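Local structure of gamma-glutamyl phosphate reductase (Saccharomyces cerevisiae, 1VLU) at residues L49-D63 / E162-V174. The protein catalyses the NADPH-dependent reduction of L-gamma-glutamyl phosphate to glutamate gamma-semialdehyde, the second step from glutamate towards proline. Residues are numbered along the deposited sequence; the frame is centred on the assembly and turned at random.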
loop_
_atom_site.group_PDB
_atom_site.type_symbol
_atom_site.label_atom_id
_atom_site.label_comp_id
_atom_site.label_asym_id
_atom_site.label_seq_id
_atom_site.Cartn_x
_atom_site.Cartn_y
_atom_site.Cartn_z
ATOM N N LEU A 49 -29.139 20.585 -11.173
ATOM C CA LEU A 49 -28.268 21.702 -10.785
ATOM C C LEU A 49 -28.698 23.017 -11.429
ATOM O O LEU A 49 -28.621 24.078 -10.805
ATOM C CB LEU A 49 -26.801 21.407 -11.110
ATOM C CG LEU A 49 -26.139 20.333 -10.248
ATOM C CD1 LEU A 49 -24.839 19.935 -10.881
ATOM C CD2 LEU A 49 -25.939 20.785 -8.809
ATOM N N LYS A 50 -29.139 22.943 -12.678
ATOM C CA LYS A 50 -29.624 24.116 -13.385
ATOM C C LYS A 50 -30.928 24.604 -12.740
ATOM O O LYS A 50 -31.054 25.786 -12.400
ATOM C CB LYS A 50 -29.797 23.792 -14.871
ATOM C CG LYS A 50 -30.241 24.940 -15.749
ATOM C CD LYS A 50 -30.313 24.451 -17.192
ATOM C CE LYS A 50 -31.569 24.965 -17.900
ATOM N NZ LYS A 50 -31.475 26.386 -18.328
ATOM N N ALA A 51 -31.873 23.688 -12.530
ATOM C CA ALA A 51 -33.151 24.044 -11.899
ATOM C C ALA A 51 -32.973 24.637 -10.508
ATOM O O ALA A 51 -33.816 25.399 -10.046
ATOM C CB ALA A 51 -34.098 22.841 -11.848
ATOM N N ASN A 52 -31.873 24.306 -9.843
ATOM C CA ASN A 52 -31.624 24.799 -8.482
ATOM C C ASN A 52 -30.529 25.839 -8.381
ATOM O O ASN A 52 -29.959 26.023 -7.308
ATOM C CB ASN A 52 -31.304 23.629 -7.562
ATOM C CG ASN A 52 -32.517 22.785 -7.274
ATOM O OD1 ASN A 52 -33.281 23.098 -6.366
ATOM N ND2 ASN A 52 -32.719 21.718 -8.059
ATOM N N ALA A 53 -30.258 26.512 -9.502
ATOM C CA ALA A 53 -29.131 27.439 -9.645
ATOM C C ALA A 53 -29.194 28.566 -8.624
ATOM O O ALA A 53 -28.186 28.930 -7.994
ATOM C CB ALA A 53 -29.110 28.020 -11.055
ATOM N N HIS A 54 -30.394 29.123 -8.483
ATOM C CA HIS A 54 -30.645 30.222 -7.580
ATOM C C HIS A 54 -30.342 29.857 -6.119
ATOM O O HIS A 54 -29.745 30.652 -5.396
ATOM C CB HIS A 54 -32.077 30.708 -7.746
ATOM C CG HIS A 54 -32.391 31.909 -6.916
ATOM N ND1 HIS A 54 -33.050 31.825 -5.708
ATOM C CD2 HIS A 54 -32.096 33.218 -7.097
ATOM C CE1 HIS A 54 -33.172 33.035 -5.194
ATOM N NE2 HIS A 54 -32.603 33.898 -6.017
ATOM N N ALA A 55 -30.734 28.655 -5.700
ATOM C CA ALA A 55 -30.424 28.161 -4.356
ATOM C C ALA A 55 -28.907 27.967 -4.142
ATOM O O ALA A 55 -28.385 28.274 -3.060
ATOM C CB ALA A 55 -31.189 26.856 -4.070
ATOM N N ILE A 56 -28.217 27.454 -5.164
ATOM C CA ILE A 56 -26.758 27.311 -5.135
ATOM C C ILE A 56 -26.055 28.680 -5.037
ATOM O O ILE A 56 -25.138 28.855 -4.210
ATOM C CB ILE A 56 -26.208 26.501 -6.353
ATOM C CG1 ILE A 56 -26.703 25.048 -6.341
ATOM C CG2 ILE A 56 -24.698 26.470 -6.327
ATOM C CD1 ILE A 56 -26.774 24.403 -7.747
ATOM N N GLU A 57 -26.487 29.625 -5.883
ATOM C CA GLU A 57 -25.995 31.014 -5.880
ATOM C C GLU A 57 -26.116 31.731 -4.534
ATOM O O GLU A 57 -25.221 32.492 -4.145
ATOM C CB GLU A 57 -26.697 31.846 -6.963
ATOM C CG GLU A 57 -26.086 33.239 -7.190
ATOM C CD GLU A 57 -26.302 33.776 -8.611
ATOM O OE1 GLU A 57 -26.916 33.062 -9.446
ATOM O OE2 GLU A 57 -25.843 34.910 -8.899
ATOM N N GLU A 58 -27.221 31.493 -3.836
ATOM C CA GLU A 58 -27.423 32.084 -2.524
ATOM C C GLU A 58 -26.446 31.503 -1.510
ATOM O O GLU A 58 -25.969 32.221 -0.637
ATOM C CB GLU A 58 -28.851 31.871 -2.053
ATOM C CG GLU A 58 -29.890 32.811 -2.667
ATOM C CD GLU A 58 -31.315 32.484 -2.214
ATOM O OE1 GLU A 58 -31.554 31.335 -1.765
ATOM O OE2 GLU A 58 -32.196 33.374 -2.303
ATOM N N ALA A 59 -26.158 30.207 -1.625
ATOM C CA ALA A 59 -25.271 29.511 -0.692
ATOM C C ALA A 59 -23.821 29.919 -0.925
ATOM O O ALA A 59 -23.037 30.059 0.017
ATOM C CB ALA A 59 -25.425 27.998 -0.837
ATOM N N ASN A 60 -23.470 30.076 -2.197
ATOM C CA ASN A 60 -22.174 30.601 -2.578
ATOM C C ASN A 60 -22.005 32.058 -2.105
ATOM O O ASN A 60 -20.932 32.417 -1.610
ATOM C CB ASN A 60 -21.980 30.451 -4.085
ATOM C CG ASN A 60 -20.547 30.646 -4.512
ATOM O OD1 ASN A 60 -20.247 31.531 -5.310
ATOM N ND2 ASN A 60 -19.653 29.823 -3.986
ATOM N N LYS A 61 -23.062 32.871 -2.217
ATOM C CA LYS A 61 -23.062 34.241 -1.652
ATOM C C LYS A 61 -22.705 34.291 -0.163
ATOM O O LYS A 61 -21.906 35.123 0.238
ATOM C CB LYS A 61 -24.386 34.973 -1.894
ATOM C CG LYS A 61 -24.392 35.899 -3.107
ATOM N N ILE A 62 -23.278 33.401 0.646
ATOM C CA ILE A 62 -22.892 33.301 2.058
ATOM C C ILE A 62 -21.409 32.964 2.168
ATOM O O ILE A 62 -20.708 33.553 2.970
ATOM C CB ILE A 62 -23.740 32.261 2.863
ATOM C CG1 ILE A 62 -25.222 32.640 2.848
ATOM C CG2 ILE A 62 -23.272 32.167 4.325
ATOM C CD1 ILE A 62 -26.148 31.467 3.146
ATOM N N ASP A 63 -20.933 32.033 1.342
ATOM C CA ASP A 63 -19.537 31.590 1.393
ATOM C C ASP A 63 -18.534 32.693 1.080
ATOM O O ASP A 63 -17.556 32.853 1.798
ATOM C CB ASP A 63 -19.310 30.416 0.450
ATOM C CG ASP A 63 -19.760 29.093 1.038
ATOM O OD1 ASP A 63 -19.855 28.977 2.292
ATOM O OD2 ASP A 63 -20.002 28.160 0.228
ATOM N N GLU A 162 -14.095 26.817 3.395
ATOM C CA GLU A 162 -14.528 27.964 2.581
ATOM C C GLU A 162 -15.785 27.744 1.727
ATOM O O GLU A 162 -16.504 28.703 1.434
ATOM C CB GLU A 162 -13.403 28.434 1.649
ATOM C CG GLU A 162 -11.982 28.235 2.162
ATOM C CD GLU A 162 -11.529 26.776 2.123
ATOM O OE1 GLU A 162 -11.327 26.213 1.019
ATOM O OE2 GLU A 162 -11.377 26.189 3.215
ATOM N N SER A 163 -16.037 26.501 1.309
ATOM C CA SER A 163 -17.179 26.198 0.435
ATOM C C SER A 163 -18.296 25.389 1.106
ATOM O O SER A 163 -19.222 24.939 0.438
ATOM C CB SER A 163 -16.721 25.512 -0.861
ATOM O OG SER A 163 -16.115 24.265 -0.581
ATOM N N VAL A 164 -18.217 25.229 2.420
ATOM C CA VAL A 164 -19.211 24.482 3.198
ATOM C C VAL A 164 -20.680 24.662 2.766
ATOM O O VAL A 164 -21.425 23.690 2.692
ATOM C CB VAL A 164 -19.052 24.793 4.707
ATOM C CG1 VAL A 164 -20.304 24.426 5.494
ATOM C CG2 VAL A 164 -17.849 24.052 5.260
ATOM N N ASN A 165 -21.094 25.899 2.505
ATOM C CA ASN A 165 -22.472 26.196 2.109
ATOM C C ASN A 165 -22.805 25.745 0.700
ATOM O O ASN A 165 -23.840 25.115 0.480
ATOM C CB ASN A 165 -22.773 27.688 2.273
ATOM C CG ASN A 165 -23.015 28.067 3.705
ATOM O OD1 ASN A 165 -24.016 27.669 4.288
ATOM N ND2 ASN A 165 -22.090 28.815 4.295
ATOM N N THR A 166 -21.924 26.067 -0.248
ATOM C CA THR A 166 -22.100 25.673 -1.647
ATOM C C THR A 166 -22.008 24.149 -1.776
ATOM O O THR A 166 -22.805 23.532 -2.481
ATOM C CB THR A 166 -21.064 26.373 -2.573
ATOM O OG1 THR A 166 -20.954 27.747 -2.196
ATOM C CG2 THR A 166 -21.491 26.306 -4.025
ATOM N N PHE A 167 -21.043 23.561 -1.068
ATOM C CA PHE A 167 -20.890 22.114 -0.981
ATOM C C PHE A 167 -22.165 21.409 -0.498
ATOM O O PHE A 167 -22.631 20.481 -1.153
ATOM C CB PHE A 167 -19.711 21.776 -0.072
ATOM C CG PHE A 167 -19.321 20.326 -0.086
ATOM C CD1 PHE A 167 -19.984 19.397 0.728
ATOM C CD2 PHE A 167 -18.279 19.884 -0.900
ATOM C CE1 PHE A 167 -19.625 18.043 0.717
ATOM C CE2 PHE A 167 -17.901 18.536 -0.909
ATOM C CZ PHE A 167 -18.576 17.614 -0.106
ATOM N N ARG A 168 -22.693 21.841 0.650
ATOM C CA ARG A 168 -23.994 21.397 1.201
ATOM C C ARG A 168 -25.157 21.398 0.200
ATOM O O ARG A 168 -25.816 20.380 0.011
ATOM C CB ARG A 168 -24.400 22.280 2.404
ATOM C CG ARG A 168 -25.352 21.594 3.410
ATOM C CD ARG A 168 -26.161 22.559 4.341
ATOM N NE ARG A 168 -25.444 23.750 4.839
ATOM C CZ ARG A 168 -24.325 23.736 5.577
ATOM N NH1 ARG A 168 -23.726 22.592 5.908
ATOM N NH2 ARG A 168 -23.785 24.889 5.966
ATOM N N GLU A 169 -25.426 22.551 -0.408
ATOM C CA GLU A 169 -26.475 22.655 -1.410
ATOM C C GLU A 169 -26.309 21.722 -2.620
ATOM O O GLU A 169 -27.263 21.072 -3.049
ATOM C CB GLU A 169 -26.646 24.108 -1.867
ATOM C CG GLU A 169 -27.825 24.782 -1.229
ATOM C CD GLU A 169 -29.056 23.878 -1.190
ATOM O OE1 GLU A 169 -29.598 23.558 -2.281
ATOM O OE2 GLU A 169 -29.460 23.476 -0.068
HETATM N N MSE A 170 -25.099 21.663 -3.163
HETATM C CA MSE A 170 -24.794 20.816 -4.317
HETATM C C MSE A 170 -24.864 19.340 -3.991
HETATM O O MSE A 170 -25.429 18.583 -4.762
HETATM C CB MSE A 170 -23.442 21.184 -4.931
HETATM C CG MSE A 170 -23.495 22.534 -5.653
HETATM SE SE MSE A 170 -21.805 23.094 -6.516
HETATM C CE MSE A 170 -21.924 21.969 -8.178
ATOM N N ALA A 171 -24.287 18.936 -2.865
ATOM C CA ALA A 171 -24.428 17.568 -2.353
ATOM C C ALA A 171 -25.888 17.131 -2.250
ATOM O O ALA A 171 -26.234 16.054 -2.702
ATOM C CB ALA A 171 -23.759 17.427 -1.000
ATOM N N LYS A 172 -26.737 17.975 -1.667
ATOM C CA LYS A 172 -28.162 17.694 -1.545
ATOM C C LYS A 172 -28.785 17.366 -2.905
ATOM O O LYS A 172 -29.549 16.412 -3.032
ATOM C CB LYS A 172 -28.891 18.883 -0.898
ATOM C CG LYS A 172 -30.362 18.605 -0.570
ATOM C CD LYS A 172 -31.073 19.800 0.083
ATOM N N ILE A 173 -28.444 18.156 -3.920
ATOM C CA ILE A 173 -29.040 18.002 -5.241
ATOM C C ILE A 173 -28.566 16.728 -5.953
ATOM O O ILE A 173 -29.358 16.059 -6.619
ATOM C CB ILE A 173 -28.786 19.260 -6.125
ATOM C CG1 ILE A 173 -29.412 20.506 -5.482
ATOM C CG2 ILE A 173 -29.332 19.064 -7.524
ATOM C CD1 ILE A 173 -28.723 21.791 -5.895
ATOM N N VAL A 174 -27.282 16.402 -5.818
ATOM C CA VAL A 174 -26.716 15.211 -6.430
ATOM C C VAL A 174 -27.232 13.960 -5.696
ATOM O O VAL A 174 -27.653 12.995 -6.341
ATOM C CB VAL A 174 -25.160 15.295 -6.453
ATOM C CG1 VAL A 174 -24.510 13.959 -6.776
ATOM C CG2 VAL A 174 -24.704 16.357 -7.450
HETATM O O HOH W 1 -16.199 30.985 3.364
#
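D63 reaches from helix 53-69 to the first turn of helix 164-185, and its carboxylate is the main polar grip between the two. Its CB lies 3.4 Å from the carbonyl O of E162; with CG beside its own backbone N (chi1 -80°), the carboxylate is carried over the start of the other helix. OD1 accepts from N165 ND2 at 3.0 Å, met from above the carboxylate plane, and weakly from the N165 backbone N. OD2 takes two donors: T166 N on the syn side at 2.9 Å, and T166 OG1 on the anti side at 2.6 Å. That hydroxyl also receives N60 ND2, in the amide plane and nearly straight (3.0 Å, 167°), while N60 is tied to L80 and L82. Replacing D63 by an alanine is likely to leave the T166 N-H and hydroxyl and the N165 amide without their acceptor. T166 is a knob among I56, A59, N60 and D63, its CG2 against CG2 of I56. Farther along, the contact turns apolar: I173 CD1 touches N52 CB (3.6 Å) and I56 CD1 (3.7 Å), while L49 CD2 packs on I173 CG2. The short segments' axes approach to 7.6 Å at 160°: an antiparallel helix pair within the aldehyde dehydrogenase-like fold, with T166 as a knob in a hole of the other helix and a carboxylate bound to first-turn N-H groups at a helix N-terminus.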